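PDB 4MGQ: glycosyl hydrolase family 10 from Prevotella bryantii, which probably hydrolyses internal beta-1,4-xylosidic linkages in xylan as part of a longer enzyme, of which this chain is a calcium-binding, carbohydrate-binding-module piece. Local coordinates for residues H17-H22 with R33-N38; T41-G46 with N126-N131; V65-D70 with W75-F80; L102-G107 with I113-V118. All blocks are in the same frame, centred on the assembly; numbering follows the deposited sequence.

Interaction 1 of 4, residues H17-H22 with R33-N38; sequences HVLYIH and RELYVN. With CA (calcium ion), chain B.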
# COMPACT_ATOMS: atom_id res chain seq x y z
N HIS A 17 5.53 -0.34 13.42
CA HIS A 17 5.64 0.85 12.57
C HIS A 17 4.87 0.66 11.28
O HIS A 17 4.76 -0.45 10.76
CB HIS A 17 7.11 1.18 12.31
CG HIS A 17 7.88 1.43 13.56
ND1 HIS A 17 8.51 0.42 14.26
CD2 HIS A 17 8.07 2.56 14.29
CE1 HIS A 17 9.08 0.92 15.34
NE2 HIS A 17 8.82 2.21 15.39
N VAL A 18 4.30 1.76 10.79
CA VAL A 18 3.40 1.70 9.65
C VAL A 18 3.71 2.86 8.70
O VAL A 18 4.33 3.84 9.08
CB VAL A 18 1.92 1.76 10.09
CG1 VAL A 18 1.62 0.71 11.18
CG2 VAL A 18 1.57 3.15 10.61
N LEU A 19 3.28 2.72 7.45
CA LEU A 19 3.31 3.81 6.50
C LEU A 19 2.21 4.81 6.88
O LEU A 19 1.08 4.41 7.18
CB LEU A 19 3.12 3.30 5.06
CG LEU A 19 3.08 4.34 3.92
CD1 LEU A 19 3.47 3.67 2.62
CD2 LEU A 19 1.71 4.99 3.76
N TYR A 20 2.54 6.09 6.86
CA TYR A 20 1.60 7.13 7.24
C TYR A 20 1.63 8.29 6.26
O TYR A 20 2.69 8.83 5.98
CB TYR A 20 1.91 7.65 8.64
CG TYR A 20 1.18 8.91 9.02
CD1 TYR A 20 -0.20 8.94 9.11
CD2 TYR A 20 1.88 10.08 9.32
CE1 TYR A 20 -0.88 10.08 9.48
CE2 TYR A 20 1.21 11.24 9.68
CZ TYR A 20 -0.17 11.23 9.76
OH TYR A 20 -0.87 12.36 10.12
N ILE A 21 0.46 8.66 5.75
CA ILE A 21 0.35 9.86 4.93
C ILE A 21 -0.68 10.80 5.52
O ILE A 21 -1.86 10.45 5.60
CB ILE A 21 -0.04 9.54 3.49
CG1 ILE A 21 1.08 8.75 2.80
CG2 ILE A 21 -0.34 10.83 2.71
CD1 ILE A 21 0.69 8.26 1.43
N HIS A 22 -0.23 11.97 5.94
CA HIS A 22 -1.18 13.03 6.24
C HIS A 22 -1.60 13.65 4.91
O HIS A 22 -0.81 14.33 4.26
CB HIS A 22 -0.61 14.10 7.15
CG HIS A 22 -1.57 15.22 7.39
ND1 HIS A 22 -2.80 15.02 7.99
CD2 HIS A 22 -1.52 16.53 7.06
CE1 HIS A 22 -3.45 16.16 8.05
NE2 HIS A 22 -2.70 17.10 7.49
N ARG A 33 -3.35 13.35 -5.96
CA ARG A 33 -2.53 12.87 -4.86
C ARG A 33 -2.33 11.39 -5.09
O ARG A 33 -3.28 10.62 -4.99
CB ARG A 33 -3.20 13.13 -3.50
CG ARG A 33 -2.33 12.80 -2.28
CD ARG A 33 -3.16 12.81 -0.99
NE ARG A 33 -3.59 14.15 -0.60
CZ ARG A 33 -4.86 14.54 -0.47
NH1 ARG A 33 -5.85 13.70 -0.73
NH2 ARG A 33 -5.14 15.78 -0.10
N GLU A 34 -1.11 11.00 -5.44
CA GLU A 34 -0.84 9.60 -5.75
C GLU A 34 0.36 9.06 -4.97
O GLU A 34 1.33 9.77 -4.71
CB GLU A 34 -0.62 9.40 -7.25
CG GLU A 34 -1.87 9.67 -8.10
CD GLU A 34 -1.71 9.37 -9.59
OE1 GLU A 34 -0.63 8.94 -10.02
OE2 GLU A 34 -2.68 9.58 -10.34
N LEU A 35 0.24 7.79 -4.60
CA LEU A 35 1.28 7.03 -3.94
C LEU A 35 1.61 5.80 -4.80
O LEU A 35 0.70 5.10 -5.25
CB LEU A 35 0.83 6.60 -2.54
CG LEU A 35 1.74 5.65 -1.76
CD1 LEU A 35 3.01 6.37 -1.34
CD2 LEU A 35 1.00 5.08 -0.55
N TYR A 36 2.90 5.56 -5.02
CA TYR A 36 3.34 4.51 -5.93
C TYR A 36 4.19 3.45 -5.26
O TYR A 36 5.01 3.76 -4.42
CB TYR A 36 4.19 5.11 -7.04
CG TYR A 36 3.50 6.15 -7.88
CD1 TYR A 36 2.16 6.05 -8.20
CD2 TYR A 36 4.21 7.23 -8.35
CE1 TYR A 36 1.54 7.01 -8.99
CE2 TYR A 36 3.61 8.20 -9.12
CZ TYR A 36 2.29 8.08 -9.45
OH TYR A 36 1.71 9.06 -10.23
N VAL A 37 4.01 2.21 -5.70
CA VAL A 37 4.97 1.15 -5.35
C VAL A 37 5.11 0.24 -6.57
O VAL A 37 4.14 0.02 -7.31
CB VAL A 37 4.52 0.37 -4.10
CG1 VAL A 37 3.27 -0.44 -4.38
CG2 VAL A 37 5.66 -0.51 -3.58
N ASN A 38 6.32 -0.25 -6.82
CA ASN A 38 6.56 -1.11 -7.97
C ASN A 38 6.81 -2.56 -7.53
O ASN A 38 7.73 -2.80 -6.76
CB ASN A 38 7.77 -0.62 -8.78
CG ASN A 38 7.45 0.58 -9.66
OD1 ASN A 38 6.54 1.36 -9.38
ND2 ASN A 38 8.20 0.72 -10.75
CA CA B . 4.90 -2.75 10.34
O HOH W 1 4.96 -5.09 9.75
O HOH W 2 4.18 -3.83 12.41
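The side chain of L35 leaves the main chain opposite its nitrogen (chi1 173°), which sends both methyls off strand 34-37 toward I21 and L19; I21 answers with CG1 beside its own backbone N (chi1 -66°) and an extended outer bond (chi2 174°) that carries CD1 out to meet them. I21 CD1 lies 3.8 Å from L35 CD2 and 4.1 Å from L35 CD1, so the isoleucine tip rests against the forked end of the leucine, the two side chains meeting at a slant. L19 adds a looser touch, its CD1 4.3 Å from L35 CD2. The backbones stay apart, with I21 and L35 the closest pair at 9.4 Å between CA atoms, because strands 17-22 and 34-37 belong to the two facing sheets of a beta-sandwich, the jelly-roll type of fold seen in carbohydrate-binding modules of this family. Alternation along each strand gives the inner face to L19, I21 and L35. Y149 and W141 pack into the same layer, W141 on L19 and L35, Y149 on I21 and L35, while M115 and F104 flank L35 from the neighbouring strands. At the start of strand 17-22 the chain changes role: the carbonyl O of H17 binds the calcium ion at 2.3 Å, alongside D116, T133, E135 and two waters. The imidazole takes no part in the coordination. No hydrogen bond joins the two segments; the contact is apolar, resting on dispersion and water exclusion, and branched aliphatic chains suit it because they fill the space between sheets without bringing in polar atoms to satisfy.

Interaction 2 of 4, residues T41-G46 with N126-N131; sequences TELQSG and NNLIAN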
# COMPACT_ATOMS: atom_id res chain seq x y z
N THR A 41 8.78 -8.02 -9.40
CA THR A 41 8.66 -8.67 -10.70
C THR A 41 7.47 -8.04 -11.42
O THR A 41 6.42 -7.87 -10.81
CB THR A 41 8.47 -10.19 -10.58
OG1 THR A 41 9.64 -10.76 -10.00
CG2 THR A 41 8.21 -10.83 -11.95
N GLU A 42 7.64 -7.70 -12.69
CA GLU A 42 6.55 -7.16 -13.49
C GLU A 42 5.35 -8.11 -13.53
O GLU A 42 5.53 -9.33 -13.65
CB GLU A 42 7.05 -6.87 -14.91
CG GLU A 42 6.01 -6.32 -15.85
CD GLU A 42 6.63 -5.90 -17.17
OE1 GLU A 42 6.89 -6.79 -18.01
OE2 GLU A 42 6.88 -4.69 -17.35
N LEU A 43 4.14 -7.57 -13.39
CA LEU A 43 2.95 -8.41 -13.44
C LEU A 43 2.72 -8.90 -14.87
O LEU A 43 2.94 -8.15 -15.83
CB LEU A 43 1.73 -7.66 -12.92
CG LEU A 43 1.93 -6.89 -11.61
CD1 LEU A 43 0.60 -6.36 -11.08
CD2 LEU A 43 2.64 -7.73 -10.54
N GLN A 44 2.30 -10.15 -15.00
CA GLN A 44 2.14 -10.79 -16.31
C GLN A 44 0.68 -10.95 -16.70
O GLN A 44 -0.16 -11.37 -15.90
CB GLN A 44 2.81 -12.16 -16.32
CG GLN A 44 4.28 -12.12 -15.93
CD GLN A 44 4.84 -13.51 -15.70
OE1 GLN A 44 5.32 -13.83 -14.60
NE2 GLN A 44 4.78 -14.36 -16.72
N SER A 45 0.39 -10.62 -17.96
CA SER A 45 -0.95 -10.75 -18.49
C SER A 45 -1.49 -12.17 -18.29
O SER A 45 -0.80 -13.16 -18.56
CB SER A 45 -0.97 -10.36 -19.97
OG SER A 45 -2.29 -10.35 -20.46
N GLY A 46 -2.72 -12.26 -17.79
CA GLY A 46 -3.37 -13.54 -17.57
C GLY A 46 -3.17 -14.15 -16.19
O GLY A 46 -3.81 -15.14 -15.86
N ASN A 126 4.47 -15.99 -4.45
CA ASN A 126 5.62 -15.13 -4.27
C ASN A 126 5.18 -13.72 -3.93
O ASN A 126 4.30 -13.18 -4.60
CB ASN A 126 6.49 -15.09 -5.52
CG ASN A 126 7.04 -16.45 -5.89
OD1 ASN A 126 7.82 -17.04 -5.14
ND2 ASN A 126 6.65 -16.94 -7.06
N ASN A 127 5.79 -13.12 -2.91
CA ASN A 127 5.47 -11.74 -2.54
C ASN A 127 6.34 -10.76 -3.33
O ASN A 127 7.57 -10.84 -3.29
CB ASN A 127 5.67 -11.56 -1.02
CG ASN A 127 5.34 -10.16 -0.54
OD1 ASN A 127 4.73 -9.35 -1.25
ND2 ASN A 127 5.76 -9.86 0.69
N LEU A 128 5.68 -9.86 -4.06
CA LEU A 128 6.37 -8.93 -4.94
C LEU A 128 6.52 -7.53 -4.36
O LEU A 128 6.95 -6.61 -5.06
CB LEU A 128 5.63 -8.86 -6.28
CG LEU A 128 5.49 -10.21 -6.98
CD1 LEU A 128 4.74 -10.05 -8.30
CD2 LEU A 128 6.88 -10.84 -7.21
N ILE A 129 6.17 -7.34 -3.09
CA ILE A 129 6.42 -6.06 -2.44
C ILE A 129 7.70 -6.12 -1.62
O ILE A 129 7.81 -6.90 -0.68
CB ILE A 129 5.25 -5.63 -1.52
CG1 ILE A 129 3.97 -5.43 -2.34
CG2 ILE A 129 5.63 -4.37 -0.72
CD1 ILE A 129 4.04 -4.26 -3.30
N ALA A 130 8.67 -5.29 -1.99
CA ALA A 130 9.99 -5.30 -1.36
C ALA A 130 9.96 -4.83 0.09
O ALA A 130 10.63 -5.41 0.95
CB ALA A 130 10.96 -4.45 -2.17
N ASN A 131 9.20 -3.77 0.35
CA ASN A 131 9.17 -3.17 1.67
C ASN A 131 7.74 -2.91 2.11
O ASN A 131 7.21 -1.83 1.88
CB ASN A 131 9.98 -1.87 1.67
CG ASN A 131 9.87 -1.10 2.97
OD1 ASN A 131 9.59 -1.68 4.03
ND2 ASN A 131 10.10 0.20 2.91
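L128 reaches across to T41 and L43 with the two branches of its side chain divided between them. CG stands beside the backbone N (chi1 -58°) and the chain then runs out extended (chi2 180°), so that CD1 faces L43 while CD2 lies against T41. L43 likewise sets CG beside its backbone N, and its extended outer torsion (chi2 -171°) carries CD2 to within 3.8 Å of L128 CD1. L128 CD1 is also 3.7 Å from the carbonyl O of T41; L128 CD2 is 3.8 Å from T41 CB and 3.9 Å from T41 OG1. The threonine therefore offers its branch carbon and the flank of its hydroxyl. Both leucines are buried and T41 is exposed, an amphiphilic residue placed where an apolar patch meets solvent. Y49 of strand 48-57 packs on L43 and L128 alike. Just before the leucine, N127 OD1 accepts a 3.1 Å bond from I129 N, closing an Asx turn with L128 in its middle; the donor stands above the amide's carbonyl plane. Asparagine suits this place because its short amide can bind the main chain two residues on. The two loops thus meet through aliphatic carbon, without a hydrogen bond between the segments, and the N127 amide oxygen is engaged by main-chain N-H groups of I129 and L120.

Interaction 3 of 4, residues V65-D70 with W75-F80; sequences VWPQGD and WPTPSF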
# COMPACT_ATOMS: atom_id res chain seq x y z
N VAL A 65 -6.90 1.71 -6.37
CA VAL A 65 -5.58 1.29 -6.84
C VAL A 65 -5.64 0.93 -8.32
O VAL A 65 -6.39 0.04 -8.71
CB VAL A 65 -5.03 0.07 -6.06
CG1 VAL A 65 -3.64 -0.28 -6.56
CG2 VAL A 65 -4.99 0.34 -4.55
N TRP A 66 -4.87 1.63 -9.15
CA TRP A 66 -4.79 1.32 -10.58
C TRP A 66 -3.41 0.76 -10.91
O TRP A 66 -2.42 1.49 -10.80
CB TRP A 66 -5.04 2.55 -11.46
CG TRP A 66 -6.38 3.19 -11.32
CD1 TRP A 66 -7.57 2.59 -10.98
CD2 TRP A 66 -6.67 4.58 -11.52
NE1 TRP A 66 -8.58 3.54 -10.95
CE2 TRP A 66 -8.05 4.76 -11.28
CE3 TRP A 66 -5.89 5.68 -11.88
CZ2 TRP A 66 -8.67 6.01 -11.40
CZ3 TRP A 66 -6.51 6.92 -11.99
CH2 TRP A 66 -7.88 7.07 -11.74
N PRO A 67 -3.35 -0.51 -11.32
CA PRO A 67 -2.08 -1.05 -11.85
C PRO A 67 -1.72 -0.34 -13.16
O PRO A 67 -2.61 0.03 -13.91
CB PRO A 67 -2.39 -2.52 -12.10
CG PRO A 67 -3.58 -2.82 -11.20
CD PRO A 67 -4.39 -1.54 -11.26
N GLN A 68 -0.43 -0.19 -13.43
CA GLN A 68 -0.01 0.60 -14.58
C GLN A 68 1.17 -0.03 -15.31
O GLN A 68 2.16 -0.39 -14.69
CB GLN A 68 0.36 2.01 -14.14
CG GLN A 68 0.93 2.88 -15.26
CD GLN A 68 -0.16 3.52 -16.10
OE1 GLN A 68 -1.12 4.09 -15.56
NE2 GLN A 68 -0.01 3.46 -17.43
N GLY A 69 1.04 -0.14 -16.63
CA GLY A 69 2.16 -0.47 -17.50
C GLY A 69 2.18 0.54 -18.63
O GLY A 69 2.04 1.74 -18.40
N ASP A 70 2.31 0.07 -19.86
CA ASP A 70 2.17 0.98 -20.99
C ASP A 70 0.74 1.51 -21.07
O ASP A 70 0.52 2.61 -21.54
CB ASP A 70 2.58 0.29 -22.29
CG ASP A 70 4.09 0.21 -22.44
OD1 ASP A 70 4.79 1.17 -22.03
OD2 ASP A 70 4.58 -0.82 -22.96
N TRP A 75 -9.81 -1.59 -14.48
CA TRP A 75 -10.63 -2.72 -14.06
C TRP A 75 -10.12 -3.99 -14.72
O TRP A 75 -9.80 -3.98 -15.91
CB TRP A 75 -12.11 -2.50 -14.45
CG TRP A 75 -13.02 -3.56 -13.89
CD1 TRP A 75 -13.18 -4.84 -14.35
CD2 TRP A 75 -13.88 -3.43 -12.76
NE1 TRP A 75 -14.08 -5.51 -13.57
CE2 TRP A 75 -14.53 -4.67 -12.58
CE3 TRP A 75 -14.16 -2.39 -11.87
CZ2 TRP A 75 -15.45 -4.89 -11.56
CZ3 TRP A 75 -15.07 -2.62 -10.85
CH2 TRP A 75 -15.70 -3.86 -10.71
N PRO A 76 -10.00 -5.09 -13.95
CA PRO A 76 -10.20 -5.22 -12.50
C PRO A 76 -8.97 -4.75 -11.75
O PRO A 76 -7.87 -4.76 -12.31
CB PRO A 76 -10.40 -6.72 -12.31
CG PRO A 76 -9.54 -7.33 -13.38
CD PRO A 76 -9.61 -6.38 -14.56
N THR A 77 -9.15 -4.34 -10.50
CA THR A 77 -8.06 -3.81 -9.71
C THR A 77 -8.10 -4.37 -8.30
O THR A 77 -9.11 -4.96 -7.91
CB THR A 77 -8.13 -2.28 -9.62
OG1 THR A 77 -9.29 -1.92 -8.86
CG2 THR A 77 -8.18 -1.62 -11.00
N PRO A 78 -7.02 -4.17 -7.53
CA PRO A 78 -7.07 -4.52 -6.11
C PRO A 78 -7.58 -3.38 -5.24
O PRO A 78 -7.19 -3.29 -4.08
CB PRO A 78 -5.62 -4.85 -5.79
CG PRO A 78 -4.83 -3.93 -6.70
CD PRO A 78 -5.65 -3.81 -7.97
N SER A 79 -8.44 -2.53 -5.78
CA SER A 79 -9.01 -1.43 -5.00
C SER A 79 -9.72 -2.01 -3.78
O SER A 79 -10.27 -3.11 -3.83
CB SER A 79 -9.97 -0.60 -5.84
OG SER A 79 -9.27 0.05 -6.88
N PHE A 80 -9.70 -1.26 -2.68
CA PHE A 80 -10.23 -1.81 -1.44
C PHE A 80 -10.91 -0.72 -0.62
O PHE A 80 -11.06 0.42 -1.08
CB PHE A 80 -9.11 -2.47 -0.62
CG PHE A 80 -7.94 -1.57 -0.32
CD1 PHE A 80 -6.91 -1.42 -1.24
CD2 PHE A 80 -7.86 -0.88 0.88
CE1 PHE A 80 -5.83 -0.60 -0.97
CE2 PHE A 80 -6.78 -0.06 1.16
CZ PHE A 80 -5.76 0.08 0.23
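V65 and P67 of strand 61-69 meet T77 to F80 in a local contact between a strand and the loop that follows it: the chain turns and returns through 75-80 to enter strand 80-82, the outermost of the sheet and next to 61-69. Apolar packing and one side-chain-to-backbone hydrogen bond hold the pair. S79 turns OG to lie beside its own backbone N (chi1 -66°), where it accepts V65 N at 2.9 Å in a nearly straight bond, 175° at the hydrogen. T77 OG1 shares a 2.8 Å hydrogen bond with the same S79 OG. Packing is tight here, T77 CB coming within 3.0 Å of V65 O in a non-bonded approach. The methyl of T77 rests against the P67 ring, its CG2 3.8 Å from P67 CD, and approaches the edge of the W66 indole near the ring plane. On the inner face V65 CG1 meets P78 CG at 3.8 Å, and V65 CG2 meets F80 CE1 at 3.8 Å. P67 CG and P78 CD are the carbons that meet, at 4.0 Å. F93 packs against both prolines, and L51 and L53 lie against F80, joining this corner to the opposite sheet. Rigid P76 and P78 suit a return loop whose path is further fixed by the cis peptide before P76. A serine hydroxyl thus serves the strand's N-H, while the buried side of V65, P67, P78 and F80 probably excludes water.

Interaction 4 of 4, residues L102-G107 with I113-V118; sequences LRFELG and IWMDDV. With CA (calcium ion), chain B.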
# COMPACT_ATOMS: atom_id res chain seq x y z
N LEU A 102 1.95 -0.03 -9.10
CA LEU A 102 0.63 0.15 -8.48
C LEU A 102 0.46 1.61 -8.14
O LEU A 102 1.26 2.17 -7.39
CB LEU A 102 0.48 -0.70 -7.21
CG LEU A 102 0.57 -2.21 -7.37
CD1 LEU A 102 0.28 -2.88 -6.02
CD2 LEU A 102 -0.38 -2.69 -8.43
N ARG A 103 -0.59 2.23 -8.67
CA ARG A 103 -0.91 3.62 -8.36
C ARG A 103 -2.03 3.70 -7.33
O ARG A 103 -3.15 3.32 -7.64
CB ARG A 103 -1.34 4.38 -9.62
CG ARG A 103 -0.26 4.41 -10.73
CD ARG A 103 -0.80 4.94 -12.06
NE ARG A 103 -1.45 6.24 -11.89
CZ ARG A 103 -2.30 6.75 -12.77
NH1 ARG A 103 -2.61 6.08 -13.88
NH2 ARG A 103 -2.87 7.93 -12.54
N PHE A 104 -1.72 4.18 -6.13
CA PHE A 104 -2.75 4.45 -5.12
C PHE A 104 -3.30 5.85 -5.38
O PHE A 104 -2.58 6.84 -5.25
CB PHE A 104 -2.19 4.32 -3.69
CG PHE A 104 -1.87 2.91 -3.27
CD1 PHE A 104 -0.81 2.21 -3.84
CD2 PHE A 104 -2.61 2.28 -2.27
CE1 PHE A 104 -0.50 0.91 -3.44
CE2 PHE A 104 -2.30 0.98 -1.85
CZ PHE A 104 -1.25 0.29 -2.44
N GLU A 105 -4.57 5.92 -5.74
CA GLU A 105 -5.22 7.19 -6.08
C GLU A 105 -5.86 7.79 -4.84
O GLU A 105 -6.94 7.36 -4.42
CB GLU A 105 -6.26 6.98 -7.17
CG GLU A 105 -5.67 6.36 -8.43
CD GLU A 105 -4.63 7.26 -9.05
OE1 GLU A 105 -4.96 8.42 -9.37
OE2 GLU A 105 -3.47 6.82 -9.20
N LEU A 106 -5.21 8.79 -4.25
CA LEU A 106 -5.63 9.32 -2.97
C LEU A 106 -6.24 10.71 -3.08
O LEU A 106 -6.54 11.33 -2.07
CB LEU A 106 -4.46 9.37 -2.00
CG LEU A 106 -3.65 8.09 -1.79
CD1 LEU A 106 -2.47 8.35 -0.85
CD2 LEU A 106 -4.53 6.99 -1.23
N GLY A 107 -6.41 11.20 -4.30
CA GLY A 107 -6.73 12.60 -4.51
C GLY A 107 -8.03 13.09 -3.92
O GLY A 107 -8.11 14.22 -3.45
N ILE A 113 -4.14 8.55 6.37
CA ILE A 113 -4.19 7.13 6.04
C ILE A 113 -2.93 6.46 6.60
O ILE A 113 -1.85 7.04 6.56
CB ILE A 113 -4.32 6.88 4.50
CG1 ILE A 113 -4.38 5.38 4.19
CG2 ILE A 113 -3.19 7.58 3.74
CD1 ILE A 113 -4.82 5.06 2.77
N TRP A 114 -3.12 5.28 7.17
CA TRP A 114 -2.04 4.41 7.63
C TRP A 114 -2.15 3.06 6.94
O TRP A 114 -3.25 2.54 6.75
CB TRP A 114 -2.08 4.20 9.15
CG TRP A 114 -2.01 5.42 10.03
CD1 TRP A 114 -0.91 5.90 10.67
CD2 TRP A 114 -3.10 6.29 10.40
NE1 TRP A 114 -1.23 7.01 11.41
CE2 TRP A 114 -2.57 7.27 11.26
CE3 TRP A 114 -4.46 6.32 10.08
CZ2 TRP A 114 -3.36 8.29 11.80
CZ3 TRP A 114 -5.24 7.33 10.63
CH2 TRP A 114 -4.69 8.30 11.48
N MET A 115 -1.01 2.48 6.55
CA MET A 115 -1.01 1.15 5.93
C MET A 115 0.15 0.34 6.47
O MET A 115 1.19 0.89 6.84
CB MET A 115 -0.92 1.24 4.40
CG MET A 115 -2.23 1.67 3.76
SD MET A 115 -2.17 1.62 1.95
CE MET A 115 -1.16 3.05 1.65
N ASP A 116 -0.02 -0.98 6.50
CA ASP A 116 1.05 -1.86 6.99
C ASP A 116 0.87 -3.26 6.42
O ASP A 116 -0.20 -3.60 5.89
CB ASP A 116 1.04 -1.91 8.53
CG ASP A 116 2.36 -2.41 9.12
OD1 ASP A 116 3.40 -2.44 8.41
OD2 ASP A 116 2.36 -2.73 10.33
N ASP A 117 1.93 -4.05 6.51
CA ASP A 117 1.89 -5.46 6.12
C ASP A 117 1.41 -5.63 4.68
O ASP A 117 0.59 -6.49 4.36
CB ASP A 117 1.01 -6.22 7.10
CG ASP A 117 1.50 -6.07 8.53
OD1 ASP A 117 2.71 -6.31 8.75
OD2 ASP A 117 0.71 -5.70 9.43
N VAL A 118 1.96 -4.80 3.80
CA VAL A 118 1.58 -4.81 2.40
C VAL A 118 2.30 -5.92 1.65
O VAL A 118 3.54 -5.99 1.66
CB VAL A 118 1.90 -3.47 1.72
CG1 VAL A 118 1.36 -3.45 0.29
CG2 VAL A 118 1.33 -2.31 2.54
CA CA B . 4.90 -2.75 10.34
O HOH W 1 4.96 -5.09 9.75
O HOH W 2 4.18 -3.83 12.41
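The strands carrying F104 and M115 lie in opposite sheets of the sandwich, and even the nearest backbone pair, L106 and I113, keeps 9.4 Å between CA atoms. Side chains must span that gap. M115 keeps CG beside its backbone N, extends through chi2 and then bends at chi3 (-74°), leaving SD 3.9 Å from F104 CE2. The sulfur is 4.8 Å from the ring centroid and 53° off the ring normal, an oblique Met-aromatic contact in which the two side chains run antiparallel alongside each other. Farther along, L106 CD2 and I113 CD1 come together more loosely at 4.5 Å. I21 lies against both L106 and I113. On the outer side of strand 102-105, R103 NE forms a salt bridge of 3.4 Å with E105 OE2, and R103 also pairs with E34. Past M115 the other strand delivers D116, whose carboxylate grips the calcium ion with both oxygens, OD1 and OD2 each at 2.5 Å. D117 OD1 then accepts a 2.7 Å hydrogen bond from water 1, itself a calcium ligand, and so acts from the second shell. R54 bonds D116 OD2 and bridges to D117, probably orienting both carboxylates. Alternation along one strand therefore separates two chemistries: a flexible, polarisable thioether suits the apolar interior, while the adjoining aspartate supplies two oxygens whose negative charge would help balance that of the metal.

Overall arrangement
From the N terminus, interaction 1 comes first, closing a short loop between strand 17-24 of one sheet and strand 34-37 of the other. Interaction 2 then opens at 41-46 and closes only at 126-131, a long excursion that encloses interactions 3 and 4, which follow one another in series. Interaction 3 ties the end of strand 61-69 to its return loop, and interaction 4 again bridges the sheets. Interactions 1 and 4, with centres about 5 Å apart, lie side by side: their strands are neighbours in both sheets, and both reach the calcium ion. Strands 61-69 and 99-105 join interaction 3 to interaction 4, while V37 and I129 connect interactions 1 and 2.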